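Indole-3-pyruvate decarboxylase (Azospirillum brasilense, PDB 2NXW) decarboxylates indole-3-pyruvate and phenylpyruvate with the help of thiamine diphosphate and a magnesium ion, a step in bacterial synthesis of the plant hormone auxin. Local coordinates at residues A[28-33]-A[167-172]; A[225-230]-A[244-249]; A[239-244]-A[343-348]; A[252-257]-A[281-286]; A[361-366]-A[386-391]. All coordinates share one frame; numbering follows the deposited sequence.

Contact 1 (A[28-33]-A[167-172])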
# COMPACT_ATOMS: atom_id res chain seq x y z
N LEU A 28 5.83 -21.64 -29.10
CA LEU A 28 4.98 -21.33 -30.24
C LEU A 28 4.04 -22.49 -30.53
O LEU A 28 2.86 -22.28 -30.82
CB LEU A 28 5.84 -21.01 -31.48
CG LEU A 28 6.65 -19.70 -31.40
CD1 LEU A 28 7.63 -19.64 -32.56
CD2 LEU A 28 5.70 -18.48 -31.43
N ARG A 29 4.54 -23.72 -30.42
CA ARG A 29 3.70 -24.88 -30.66
C ARG A 29 2.61 -25.03 -29.59
O ARG A 29 1.48 -25.38 -29.90
CB ARG A 29 4.56 -26.15 -30.73
CG ARG A 29 5.40 -26.23 -32.00
CD ARG A 29 6.25 -27.50 -32.05
NE ARG A 29 7.06 -27.55 -33.26
CZ ARG A 29 6.57 -27.71 -34.49
NH1 ARG A 29 5.26 -27.83 -34.67
NH2 ARG A 29 7.38 -27.73 -35.54
N ALA A 30 2.96 -24.75 -28.34
CA ALA A 30 2.00 -24.83 -27.24
C ALA A 30 0.87 -23.81 -27.45
O ALA A 30 -0.30 -24.09 -27.14
CB ALA A 30 2.69 -24.56 -25.91
N LEU A 31 1.21 -22.65 -27.99
CA LEU A 31 0.22 -21.61 -28.25
C LEU A 31 -0.70 -22.06 -29.39
O LEU A 31 -1.92 -21.92 -29.31
CB LEU A 31 0.91 -20.29 -28.59
CG LEU A 31 1.62 -19.64 -27.39
CD1 LEU A 31 2.62 -18.60 -27.86
CD2 LEU A 31 0.56 -19.04 -26.46
N LYS A 32 -0.10 -22.60 -30.44
CA LYS A 32 -0.88 -23.08 -31.58
C LYS A 32 -1.80 -24.22 -31.14
O LYS A 32 -2.95 -24.30 -31.59
CB LYS A 32 0.05 -23.54 -32.70
CG LYS A 32 -0.71 -23.95 -33.95
CD LYS A 32 0.22 -24.37 -35.06
CE LYS A 32 -0.57 -24.76 -36.29
NZ LYS A 32 0.30 -25.20 -37.41
N ASP A 33 -1.31 -25.09 -30.26
CA ASP A 33 -2.11 -26.21 -29.75
C ASP A 33 -3.36 -25.71 -29.03
O ASP A 33 -4.38 -26.40 -28.97
CB ASP A 33 -1.33 -27.06 -28.73
CG ASP A 33 -0.20 -27.84 -29.34
OD1 ASP A 33 -0.24 -28.14 -30.55
OD2 ASP A 33 0.73 -28.18 -28.58
N ARG A 167 1.51 -24.18 -17.16
CA ARG A 167 0.86 -23.55 -16.02
C ARG A 167 0.35 -22.15 -16.37
O ARG A 167 -0.80 -21.80 -16.09
CB ARG A 167 1.82 -23.45 -14.83
CG ARG A 167 1.24 -22.68 -13.64
CD ARG A 167 2.23 -22.52 -12.49
NE ARG A 167 3.37 -21.66 -12.80
CZ ARG A 167 3.31 -20.33 -12.86
NH1 ARG A 167 2.16 -19.71 -12.63
NH2 ARG A 167 4.40 -19.63 -13.13
N VAL A 168 1.21 -21.36 -16.98
CA VAL A 168 0.84 -19.99 -17.33
C VAL A 168 -0.22 -19.92 -18.42
O VAL A 168 -1.18 -19.14 -18.30
CB VAL A 168 2.10 -19.19 -17.71
CG1 VAL A 168 1.71 -17.80 -18.21
CG2 VAL A 168 3.00 -19.06 -16.48
N LEU A 169 -0.06 -20.69 -19.49
CA LEU A 169 -1.07 -20.66 -20.55
C LEU A 169 -2.37 -21.23 -20.01
O LEU A 169 -3.46 -20.80 -20.40
CB LEU A 169 -0.61 -21.46 -21.77
CG LEU A 169 0.66 -20.96 -22.44
CD1 LEU A 169 0.85 -21.70 -23.75
CD2 LEU A 169 0.57 -19.44 -22.69
N GLY A 170 -2.26 -22.18 -19.09
CA GLY A 170 -3.45 -22.78 -18.50
C GLY A 170 -4.21 -21.76 -17.67
O GLY A 170 -5.44 -21.79 -17.64
N ALA A 171 -3.48 -20.87 -17.01
CA ALA A 171 -4.10 -19.83 -16.19
C ALA A 171 -4.83 -18.83 -17.10
O ALA A 171 -5.92 -18.37 -16.77
CB ALA A 171 -3.03 -19.11 -15.37
N ALA A 172 -4.23 -18.50 -18.24
CA ALA A 172 -4.86 -17.58 -19.17
C ALA A 172 -6.19 -18.16 -19.65
O ALA A 172 -7.18 -17.45 -19.77
CB ALA A 172 -3.94 -17.32 -20.37

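Contact 2 (A[225-230]-A[244-249])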
# COMPACT_ATOMS: atom_id res chain seq x y z
N PRO A 225 -37.34 -12.26 -11.80
CA PRO A 225 -35.99 -12.76 -12.08
C PRO A 225 -35.54 -12.37 -13.48
O PRO A 225 -36.35 -12.18 -14.38
CB PRO A 225 -36.15 -14.27 -11.92
CG PRO A 225 -37.56 -14.50 -12.40
CD PRO A 225 -38.32 -13.36 -11.74
N VAL A 226 -34.23 -12.24 -13.64
CA VAL A 226 -33.65 -11.89 -14.92
C VAL A 226 -32.35 -12.66 -15.12
O VAL A 226 -31.52 -12.72 -14.21
CB VAL A 226 -33.31 -10.38 -15.00
CG1 VAL A 226 -32.54 -10.09 -16.29
CG2 VAL A 226 -34.58 -9.55 -14.93
N LEU A 227 -32.19 -13.26 -16.30
CA LEU A 227 -30.95 -13.97 -16.62
C LEU A 227 -30.14 -13.06 -17.53
O LEU A 227 -30.61 -12.67 -18.61
CB LEU A 227 -31.22 -15.30 -17.34
CG LEU A 227 -29.96 -15.97 -17.90
CD1 LEU A 227 -29.10 -16.44 -16.73
CD2 LEU A 227 -30.31 -17.15 -18.79
N MET A 228 -28.94 -12.68 -17.10
CA MET A 228 -28.04 -11.85 -17.91
C MET A 228 -26.93 -12.72 -18.48
O MET A 228 -26.23 -13.42 -17.74
CB MET A 228 -27.44 -10.72 -17.07
CG MET A 228 -28.45 -9.73 -16.56
SD MET A 228 -27.69 -8.11 -16.25
CE MET A 228 -27.67 -7.45 -17.91
N VAL A 229 -26.78 -12.69 -19.80
CA VAL A 229 -25.76 -13.47 -20.48
C VAL A 229 -24.60 -12.51 -20.72
O VAL A 229 -24.74 -11.49 -21.39
CB VAL A 229 -26.32 -14.07 -21.78
CG1 VAL A 229 -25.24 -14.80 -22.55
CG2 VAL A 229 -27.47 -15.02 -21.43
N CYS A 230 -23.44 -12.87 -20.18
CA CYS A 230 -22.30 -11.98 -20.18
C CYS A 230 -20.99 -12.46 -20.82
O CYS A 230 -20.95 -13.51 -21.45
CB CYS A 230 -22.09 -11.54 -18.73
SG CYS A 230 -23.69 -11.28 -17.83
N GLU A 244 -29.64 -23.27 -24.21
CA GLU A 244 -30.45 -24.35 -23.66
C GLU A 244 -30.90 -23.97 -22.24
O GLU A 244 -32.07 -24.13 -21.89
CB GLU A 244 -29.65 -25.65 -23.64
CG GLU A 244 -30.41 -26.90 -23.20
CD GLU A 244 -31.58 -27.25 -24.11
OE1 GLU A 244 -31.45 -27.10 -25.35
OE2 GLU A 244 -32.62 -27.70 -23.60
N LEU A 245 -29.97 -23.46 -21.43
CA LEU A 245 -30.31 -23.05 -20.07
C LEU A 245 -31.39 -21.95 -20.07
O LEU A 245 -32.34 -22.01 -19.28
CB LEU A 245 -29.05 -22.54 -19.35
CG LEU A 245 -29.27 -21.88 -17.98
CD1 LEU A 245 -29.85 -22.90 -17.00
CD2 LEU A 245 -27.95 -21.32 -17.47
N ALA A 246 -31.25 -20.96 -20.95
CA ALA A 246 -32.21 -19.86 -21.02
C ALA A 246 -33.61 -20.36 -21.34
O ALA A 246 -34.60 -19.87 -20.78
CB ALA A 246 -31.77 -18.84 -22.07
N GLN A 247 -33.71 -21.33 -22.24
CA GLN A 247 -35.02 -21.86 -22.58
C GLN A 247 -35.62 -22.61 -21.39
O GLN A 247 -36.79 -22.41 -21.06
CB GLN A 247 -34.91 -22.78 -23.80
CG GLN A 247 -36.23 -23.43 -24.21
CD GLN A 247 -36.14 -24.16 -25.55
OE1 GLN A 247 -35.24 -24.99 -25.76
NE2 GLN A 247 -37.06 -23.87 -26.45
N ARG A 248 -34.82 -23.44 -20.73
CA ARG A 248 -35.32 -24.22 -19.60
C ARG A 248 -35.59 -23.41 -18.33
O ARG A 248 -36.50 -23.73 -17.56
CB ARG A 248 -34.35 -25.35 -19.26
CG ARG A 248 -34.13 -26.35 -20.39
CD ARG A 248 -33.44 -27.60 -19.89
NE ARG A 248 -33.11 -28.50 -20.99
CZ ARG A 248 -32.70 -29.75 -20.85
NH1 ARG A 248 -32.57 -30.27 -19.63
NH2 ARG A 248 -32.41 -30.49 -21.91
N LEU A 249 -34.80 -22.36 -18.10
CA LEU A 249 -34.96 -21.56 -16.89
C LEU A 249 -36.25 -20.75 -16.88
O LEU A 249 -36.79 -20.45 -15.82
CB LEU A 249 -33.74 -20.65 -16.72
CG LEU A 249 -33.59 -19.96 -15.37
CD1 LEU A 249 -33.43 -20.98 -14.26
CD2 LEU A 249 -32.37 -19.06 -15.43

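Contact 3 (A[239-244]-A[343-348]). Unlike the reference sequence in segment 343-348: Arg347 (reference Gly).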
# COMPACT_ATOMS: atom_id res chain seq x y z
N GLU A 239 -22.11 -20.56 -25.64
CA GLU A 239 -23.38 -20.09 -26.20
C GLU A 239 -24.48 -21.15 -26.36
O GLU A 239 -25.63 -20.91 -25.99
CB GLU A 239 -23.17 -19.37 -27.53
CG GLU A 239 -24.47 -18.90 -28.16
CD GLU A 239 -24.26 -17.99 -29.35
OE1 GLU A 239 -23.33 -18.26 -30.15
OE2 GLU A 239 -25.03 -17.02 -29.50
N ALA A 240 -24.12 -22.31 -26.90
CA ALA A 240 -25.11 -23.38 -27.10
C ALA A 240 -25.70 -23.85 -25.77
O ALA A 240 -26.91 -24.00 -25.64
CB ALA A 240 -24.48 -24.55 -27.84
N LYS A 241 -24.84 -24.10 -24.79
CA LYS A 241 -25.31 -24.55 -23.48
C LYS A 241 -26.17 -23.49 -22.81
O LYS A 241 -27.17 -23.81 -22.18
CB LYS A 241 -24.12 -24.89 -22.58
CG LYS A 241 -23.38 -26.16 -22.96
CD LYS A 241 -24.12 -27.39 -22.47
CE LYS A 241 -23.27 -28.64 -22.64
NZ LYS A 241 -23.85 -29.80 -21.91
N VAL A 242 -25.78 -22.23 -22.93
CA VAL A 242 -26.55 -21.17 -22.30
C VAL A 242 -27.88 -20.93 -23.01
O VAL A 242 -28.86 -20.56 -22.37
CB VAL A 242 -25.69 -19.89 -22.16
CG1 VAL A 242 -26.53 -18.70 -21.68
CG2 VAL A 242 -24.57 -20.18 -21.16
N ALA A 243 -27.93 -21.17 -24.32
CA ALA A 243 -29.20 -21.02 -25.04
C ALA A 243 -30.16 -22.07 -24.48
O ALA A 243 -31.34 -21.80 -24.27
CB ALA A 243 -28.99 -21.25 -26.55
N GLU A 244 -29.64 -23.27 -24.21
CA GLU A 244 -30.45 -24.35 -23.66
C GLU A 244 -30.90 -23.97 -22.24
O GLU A 244 -32.07 -24.13 -21.89
CB GLU A 244 -29.65 -25.65 -23.64
CG GLU A 244 -30.41 -26.90 -23.20
CD GLU A 244 -31.58 -27.25 -24.11
OE1 GLU A 244 -31.45 -27.10 -25.35
OE2 GLU A 244 -32.62 -27.70 -23.60
N ALA A 343 -24.71 -28.14 -14.34
CA ALA A 343 -25.42 -28.54 -13.13
C ALA A 343 -26.85 -28.01 -13.12
O ALA A 343 -27.78 -28.67 -12.63
CB ALA A 343 -24.67 -28.04 -11.90
N LEU A 344 -27.04 -26.80 -13.66
CA LEU A 344 -28.37 -26.23 -13.72
C LEU A 344 -29.22 -26.98 -14.75
O LEU A 344 -30.40 -27.22 -14.53
CB LEU A 344 -28.29 -24.75 -14.09
CG LEU A 344 -27.69 -23.86 -12.99
CD1 LEU A 344 -27.46 -22.44 -13.52
CD2 LEU A 344 -28.62 -23.83 -11.79
N LEU A 345 -28.60 -27.36 -15.87
CA LEU A 345 -29.35 -28.08 -16.90
C LEU A 345 -29.83 -29.44 -16.40
O LEU A 345 -30.94 -29.86 -16.71
CB LEU A 345 -28.48 -28.26 -18.15
CG LEU A 345 -28.26 -26.98 -18.96
CD1 LEU A 345 -27.25 -27.23 -20.07
CD2 LEU A 345 -29.59 -26.51 -19.55
N GLU A 346 -29.00 -30.10 -15.61
CA GLU A 346 -29.34 -31.40 -15.05
C GLU A 346 -30.55 -31.32 -14.12
O GLU A 346 -31.23 -32.33 -13.89
CB GLU A 346 -28.15 -31.95 -14.27
CG GLU A 346 -27.04 -32.51 -15.14
CD GLU A 346 -25.73 -32.63 -14.39
OE1 GLU A 346 -25.76 -32.96 -13.18
OE2 GLU A 346 -24.67 -32.41 -15.01
N ARG A 347 -30.83 -30.13 -13.61
CA ARG A 347 -31.94 -29.91 -12.68
C ARG A 347 -33.18 -29.25 -13.27
O ARG A 347 -34.13 -28.94 -12.55
CB ARG A 347 -31.44 -29.09 -11.49
CG ARG A 347 -30.34 -29.79 -10.71
CD ARG A 347 -29.60 -28.84 -9.78
NE ARG A 347 -28.74 -29.56 -8.86
CZ ARG A 347 -27.67 -30.27 -9.22
NH1 ARG A 347 -27.32 -30.35 -10.51
NH2 ARG A 347 -26.96 -30.92 -8.31
N LEU A 348 -33.17 -29.04 -14.58
CA LEU A 348 -34.29 -28.42 -15.27
C LEU A 348 -34.81 -29.32 -16.39
O LEU A 348 -34.03 -29.85 -17.18
CB LEU A 348 -33.86 -27.08 -15.88
CG LEU A 348 -33.46 -25.96 -14.92
CD1 LEU A 348 -32.71 -24.87 -15.68
CD2 LEU A 348 -34.71 -25.39 -14.26

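Contact 4 (A[252-257]-A[281-286])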
# COMPACT_ATOMS: atom_id res chain seq x y z
N PRO A 252 -36.86 -13.90 -18.10
CA PRO A 252 -36.44 -12.92 -19.11
C PRO A 252 -34.92 -12.93 -19.29
O PRO A 252 -34.17 -13.06 -18.32
CB PRO A 252 -36.94 -11.60 -18.53
CG PRO A 252 -38.20 -12.02 -17.85
CD PRO A 252 -37.79 -13.29 -17.14
N VAL A 253 -34.49 -12.80 -20.54
CA VAL A 253 -33.08 -12.82 -20.89
C VAL A 253 -32.61 -11.46 -21.39
O VAL A 253 -33.29 -10.80 -22.17
CB VAL A 253 -32.83 -13.84 -22.01
CG1 VAL A 253 -31.35 -13.89 -22.37
CG2 VAL A 253 -33.31 -15.22 -21.56
N VAL A 254 -31.42 -11.05 -20.93
CA VAL A 254 -30.81 -9.79 -21.33
C VAL A 254 -29.30 -10.02 -21.46
O VAL A 254 -28.76 -10.94 -20.84
CB VAL A 254 -31.05 -8.69 -20.25
CG1 VAL A 254 -30.33 -7.40 -20.60
CG2 VAL A 254 -32.54 -8.44 -20.10
N THR A 255 -28.62 -9.25 -22.29
CA THR A 255 -27.17 -9.42 -22.39
C THR A 255 -26.47 -8.17 -21.89
O THR A 255 -27.08 -7.10 -21.83
CB THR A 255 -26.67 -9.65 -23.84
OG1 THR A 255 -27.14 -8.58 -24.68
CG2 THR A 255 -27.17 -10.96 -24.39
N THR A 256 -25.22 -8.32 -21.47
CA THR A 256 -24.43 -7.16 -21.08
C THR A 256 -23.77 -6.71 -22.38
O THR A 256 -23.90 -7.37 -23.41
CB THR A 256 -23.30 -7.53 -20.10
OG1 THR A 256 -22.50 -8.56 -20.69
CG2 THR A 256 -23.88 -7.97 -18.77
N PHE A 257 -23.05 -5.59 -22.35
CA PHE A 257 -22.39 -5.11 -23.56
C PHE A 257 -21.45 -6.16 -24.15
O PHE A 257 -21.45 -6.38 -25.37
CB PHE A 257 -21.58 -3.84 -23.26
CG PHE A 257 -20.79 -3.36 -24.43
CD1 PHE A 257 -21.42 -2.74 -25.51
CD2 PHE A 257 -19.42 -3.58 -24.49
CE1 PHE A 257 -20.68 -2.36 -26.63
CE2 PHE A 257 -18.68 -3.20 -25.61
CZ PHE A 257 -19.32 -2.59 -26.68
N ALA A 281 -34.78 2.27 -21.88
CA ALA A 281 -35.35 2.46 -20.55
C ALA A 281 -36.01 1.22 -19.96
O ALA A 281 -35.87 0.95 -18.77
CB ALA A 281 -36.35 3.62 -20.58
N GLU A 282 -36.72 0.46 -20.80
CA GLU A 282 -37.40 -0.75 -20.33
C GLU A 282 -36.41 -1.82 -19.89
O GLU A 282 -36.61 -2.48 -18.87
CB GLU A 282 -38.31 -1.31 -21.42
N ILE A 283 -35.34 -1.99 -20.66
CA ILE A 283 -34.32 -2.98 -20.33
C ILE A 283 -33.61 -2.55 -19.04
O ILE A 283 -33.35 -3.37 -18.16
CB ILE A 283 -33.27 -3.11 -21.47
CG1 ILE A 283 -33.94 -3.67 -22.72
CG2 ILE A 283 -32.13 -4.03 -21.03
CD1 ILE A 283 -34.52 -5.07 -22.54
N THR A 284 -33.28 -1.27 -18.94
CA THR A 284 -32.60 -0.75 -17.75
C THR A 284 -33.44 -1.00 -16.50
O THR A 284 -32.93 -1.45 -15.48
CB THR A 284 -32.32 0.76 -17.90
OG1 THR A 284 -31.44 0.95 -19.01
CG2 THR A 284 -31.68 1.32 -16.64
N ARG A 285 -34.73 -0.71 -16.59
CA ARG A 285 -35.65 -0.89 -15.46
C ARG A 285 -35.77 -2.37 -15.09
O ARG A 285 -35.74 -2.73 -13.91
CB ARG A 285 -37.03 -0.33 -15.83
CG ARG A 285 -38.03 -0.33 -14.69
N LEU A 286 -35.91 -3.22 -16.09
CA LEU A 286 -36.03 -4.66 -15.85
C LEU A 286 -34.83 -5.18 -15.05
O LEU A 286 -34.99 -5.93 -14.08
CB LEU A 286 -36.11 -5.41 -17.19
CG LEU A 286 -36.17 -6.93 -17.08
CD1 LEU A 286 -37.47 -7.34 -16.40
CD2 LEU A 286 -36.09 -7.55 -18.47

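Contact 5 (A[361-366]-A[386-391])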
# COMPACT_ATOMS: atom_id res chain seq x y z
N HIS A 361 -34.63 -4.17 -30.85
CA HIS A 361 -33.95 -2.90 -31.09
C HIS A 361 -34.13 -2.45 -32.54
O HIS A 361 -33.69 -3.13 -33.47
CB HIS A 361 -32.46 -3.00 -30.77
CG HIS A 361 -31.73 -1.70 -30.90
ND1 HIS A 361 -31.38 -1.17 -32.12
CD2 HIS A 361 -31.32 -0.81 -29.96
CE1 HIS A 361 -30.79 0.00 -31.93
NE2 HIS A 361 -30.74 0.24 -30.63
N ALA A 362 -34.79 -1.32 -32.71
CA ALA A 362 -35.03 -0.77 -34.04
C ALA A 362 -33.81 0.01 -34.51
O ALA A 362 -33.46 1.04 -33.94
CB ALA A 362 -36.25 0.14 -34.01
N TYR A 363 -33.16 -0.50 -35.55
CA TYR A 363 -31.98 0.13 -36.12
C TYR A 363 -32.38 1.27 -37.05
O TYR A 363 -33.30 1.14 -37.85
CB TYR A 363 -31.15 -0.89 -36.89
CG TYR A 363 -30.44 -1.87 -36.00
CD1 TYR A 363 -29.24 -1.52 -35.37
CD2 TYR A 363 -30.96 -3.14 -35.77
CE1 TYR A 363 -28.59 -2.40 -34.52
CE2 TYR A 363 -30.31 -4.03 -34.93
CZ TYR A 363 -29.13 -3.66 -34.31
OH TYR A 363 -28.48 -4.53 -33.46
N PRO A 364 -31.68 2.40 -36.95
CA PRO A 364 -31.97 3.56 -37.80
C PRO A 364 -31.64 3.29 -39.27
O PRO A 364 -30.57 2.77 -39.59
CB PRO A 364 -31.10 4.66 -37.21
CG PRO A 364 -29.92 3.89 -36.67
CD PRO A 364 -30.57 2.70 -36.02
N THR A 365 -32.58 3.62 -40.14
CA THR A 365 -32.40 3.44 -41.57
C THR A 365 -32.90 4.67 -42.30
O THR A 365 -33.39 5.62 -41.68
CB THR A 365 -33.19 2.22 -42.07
OG1 THR A 365 -34.58 2.38 -41.74
CG2 THR A 365 -32.66 0.94 -41.42
N GLY A 366 -32.77 4.67 -43.63
CA GLY A 366 -33.25 5.78 -44.42
C GLY A 366 -32.39 7.02 -44.45
O GLY A 366 -32.86 8.12 -44.17
N ARG A 386 -27.09 -0.17 -46.22
CA ARG A 386 -26.38 -1.12 -47.07
C ARG A 386 -26.72 -2.55 -46.68
O ARG A 386 -26.95 -3.40 -47.54
CB ARG A 386 -24.87 -0.91 -46.98
CG ARG A 386 -24.34 0.18 -47.89
CD ARG A 386 -22.82 0.09 -48.02
NE ARG A 386 -22.39 -1.23 -48.51
CZ ARG A 386 -22.28 -1.55 -49.80
NH1 ARG A 386 -22.55 -0.66 -50.74
NH2 ARG A 386 -21.89 -2.78 -50.14
N VAL A 387 -26.77 -2.81 -45.38
CA VAL A 387 -27.09 -4.14 -44.89
C VAL A 387 -28.51 -4.53 -45.29
O VAL A 387 -28.74 -5.64 -45.77
CB VAL A 387 -26.94 -4.22 -43.36
CG1 VAL A 387 -27.47 -5.55 -42.85
CG2 VAL A 387 -25.46 -4.08 -43.00
N ARG A 388 -29.46 -3.61 -45.12
CA ARG A 388 -30.85 -3.89 -45.47
C ARG A 388 -31.02 -4.12 -46.97
O ARG A 388 -31.97 -4.79 -47.39
CB ARG A 388 -31.76 -2.74 -45.01
CG ARG A 388 -31.97 -2.70 -43.50
CD ARG A 388 -32.60 -4.00 -43.01
NE ARG A 388 -32.62 -4.11 -41.55
CZ ARG A 388 -33.38 -3.37 -40.75
NH1 ARG A 388 -34.18 -2.44 -41.27
NH2 ARG A 388 -33.34 -3.55 -39.44
N ALA A 389 -30.12 -3.56 -47.76
CA ALA A 389 -30.16 -3.72 -49.21
C ALA A 389 -29.50 -5.02 -49.66
O ALA A 389 -29.46 -5.32 -50.85
CB ALA A 389 -29.49 -2.52 -49.89
N GLY A 390 -28.96 -5.79 -48.71
CA GLY A 390 -28.35 -7.05 -49.08
C GLY A 390 -26.91 -7.33 -48.69
O GLY A 390 -26.43 -8.45 -48.87
N GLN A 391 -26.21 -6.33 -48.16
CA GLN A 391 -24.82 -6.55 -47.77
C GLN A 391 -24.74 -7.36 -46.48
O GLN A 391 -25.40 -7.04 -45.50
CB GLN A 391 -24.11 -5.21 -47.55
CG GLN A 391 -22.67 -5.38 -47.09
CD GLN A 391 -22.27 -4.37 -46.03
OE1 GLN A 391 -21.83 -4.75 -44.93
NE2 GLN A 391 -22.42 -3.09 -46.35
O HOH W 1 -34.43 -2.63 -37.07
O HOH W 2 -34.72 -0.84 -39.18

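Contact 1 (A[28-33]-A[167-172])
The backbones of 28-33 and 167-172 come nearest at Leu31 and Leu169, whose CA atoms are 7.9 Å apart. Both segments are helical, as Lys32 N to Leu28 O (3.0 Å) and Ala171 N to Arg167 O (3.0 Å) attest, and they belong to helices 23-33 and 161-175. These are two helices of the alpha/beta domain that opens the chain, built on a parallel six-stranded sheet of the type found in the N-terminal domains of thiamine diphosphate enzymes. No hydrogen bond crosses between the segments; the evidence for their association is three buried apolar residues. Leu169 is the one that reaches across, and Ala30 and Leu31 receive it. With CG anti to its carbonyl carbon (chi1 -61°), Leu169 sends its forked end against the side chains of the neighbouring helix. The first bond of the Leu31 side chain does not aim at the partner helix, but its end comes nearer, and the two leucine side chains cross at about a right angle. Beneath them lies strand 113-119: Leu31 rests on Val114 and Ile116, and Leu169 on Val114 as well, so both leucines fill the corner between helices and sheet. The fork itself is shared. Leu169 CD2 meets Leu31 CD2 at 3.8 Å, whereas Leu169 CD1 touches that same Leu31 methyl and also Ala30 CB, the latter at 4.0 Å.

Contact 2 (A[225-230]-A[244-249])
Leu227 lays its CD2 methyl against Ala246, 4.0 Å from Ala246 CB and equally far from Ala246 CA, so the methyl meets the wall of the helix itself and not merely a side chain. CG stands anti to the backbone N of Leu227 (chi1 171°), which carries the fork off the strand toward the helix. One turn along, Leu249 approaches nearer the root of the same leucine: Leu249 CD2 is 4.4 Å from Leu227 CB, a looser touch. No hydrogen bond joins the segments. The polar groups of the helix lie elsewhere on its surface, where Arg248 NE bonds Glu244 OE2 at 2.8 Å in a salt bridge between residues one turn apart. The carboxylate oxygen offers its anti lone pair and sits nearly in the guanidinium plane, while the second bond, from Arg248 NH2 to the same oxygen, is weak. Arg248 NH1 turns to Leu348 O. Around the apolar core, Leu227 also touches Phe294, and Ala246 reaches Val253. Strand 225-229 pairs in parallel with strand 253-255, and helix 239-249 leads directly into the latter; this is the packing of strand and helix in a beta-alpha-beta crossover, here in the central domain of a thiamine diphosphate decarboxylase.

Contact 3 (A[239-244]-A[343-348])
Leu345 supplies the apolar part of this contact, dividing its two methyls between Lys241 and Glu244, one turn apart on helix 239-249. Leu345 CD1 lies 3.9 Å from Lys241 CD and near the Lys241 carbonyl oxygen. Its other methyl, Leu345 CD2, is 3.8 Å from Glu244 CG and also meets the backbone carbonyl carbon of Glu244. The leucine thus touches the backbone as well as the aliphatic stems of two charged residues, crossing both side chains at a slant. The bend of Lys241 at chi2 (-79°) helps bring its CD methylene up to Leu345 CD1.

Salt bridges engage the charged ends. Lys241 NZ forms one with Asp342, just ahead of 343-348, which adds a polar tie between the two helices; the carboxylate of Glu244 is held by Arg248 of its own helix.

A side-chain hydrogen bond lies at the end of helix 337-346. Arg347, which departs from the reference sequence, donates from NH1 to Ala343 O at 2.7 Å, the donor tilted out of the carbonyl plane. Its NE pairs with Asp213 of helix 205-221.

Deeper in, Val242 rests on Leu296 and Leu344 on Phe294, both of strand 292-296. Two neighbouring helices packed on one sheet, here meeting at the domain surface, are what an alpha/beta layered domain is built from; this is the central one.

Contact 4 (A[252-257]-A[281-286])
Val254 presents both of its methyls to helix 281-288: Val254 CG1 meets Ile283 CG2 at 3.8 Å, and Val254 CG2 meets Leu286 CD2 at 4.0 Å. This helix belongs to the beta-alpha-beta crossover that leaves strand 253-255 and re-enters the central-domain sheet at strand 292-296, passing strand 225-229 on the way. The valine has CG1 anti to its backbone N (chi1 176°), a rotation that turns one methyl toward Ile283 and the other toward Leu286. Its side chain runs past those of Ile283 and Leu286 in the opposite direction. Leu286 CD2 is shared, since it also touches Pro252 CB, 4.1 Å away at the more open margin of the contact.

The next shell fixes these groups. Val254 and Leu286 both pack on Val226 of the adjoining strand, and Val254 on Met228 too, while backbone hydrogen bonds with Leu227 and Val229 hold Val254 in the sheet. Val253 and Thr255 point away from this helix, and Val253 receives Ala246 of helix 239-249, so the edge strand is covered by helices on its two faces.

At the start of helix 281-288, Asp280 OD2 accepts a hydrogen bond from Ile283 N and Asp280 O one from Thr284 OG1. Farther along, the turn that carries Leu286 is closed by Leu286 N to Glu282 O, 3.0 Å.

Contact 5 (A[361-366]-A[386-391])
Arg388 and Tyr363 are joined chiefly through water. Two molecules lie between the guanidinium and the tyrosine backbone. Water 1, at the guanidinium edge and in its plane, accepts from Arg388 NH2 at 2.8 Å and from Tyr363 N at 2.9 Å. Water 2 accepts from Arg388 NH1 at 2.7 Å and donates to Tyr363 O at 2.8 Å. Both backbone polar groups of a residue in an irregular segment are thereby served by one arginine.

Direct van der Waals contact is slight. Thr365 CG2 approaches Arg388 NH1 at 3.7 Å, obliquely to the guanidinium plane, and Tyr363 CB is 4.3 Å from Arg388 NH2. A bend at chi2 (-59°) turns the arginine chain toward 361-366.

Hydrogen bonds set the frame on each side. Helix 376-388 ends in a Schellman motif at Gly390, with Gln391 N to Arg386 O and Gly390 N to Val387 O both made. The loop segment is tied to that helix through Asn384, Asp385 and Arg381, which bond Pro364 O, Gly366 N and Thr365 O.

Because waters bridge the arginine to backbone groups of Tyr363, Arg388 serves here as a multiple N-H donor, and its polar link to the segment rests on hydrogen bonds rather than on an opposite charge within it.

Overall arrangement
Contacts 2, 3 and 4 form one cluster in the central domain. Contacts 2 and 3, with centres 9 Å apart, share Glu244 and helix 239-249; contact 4, centred 12 Å from contact 2, joins it through the paired strands 225-229 and 253-255, and is nested in the chain loop that contact 3 closes. Contact 5 follows in the chain, its centre 23 Å from that of contact 4 and its nearest atoms about 8 Å away. Contact 1 stands alone in the N-terminal domain, centred 41 Å from contact 5. All five lie away from the thiamine diphosphate pocket, which includes Glu68, and from the magnesium site of Asp449, Asn476 and Ser478.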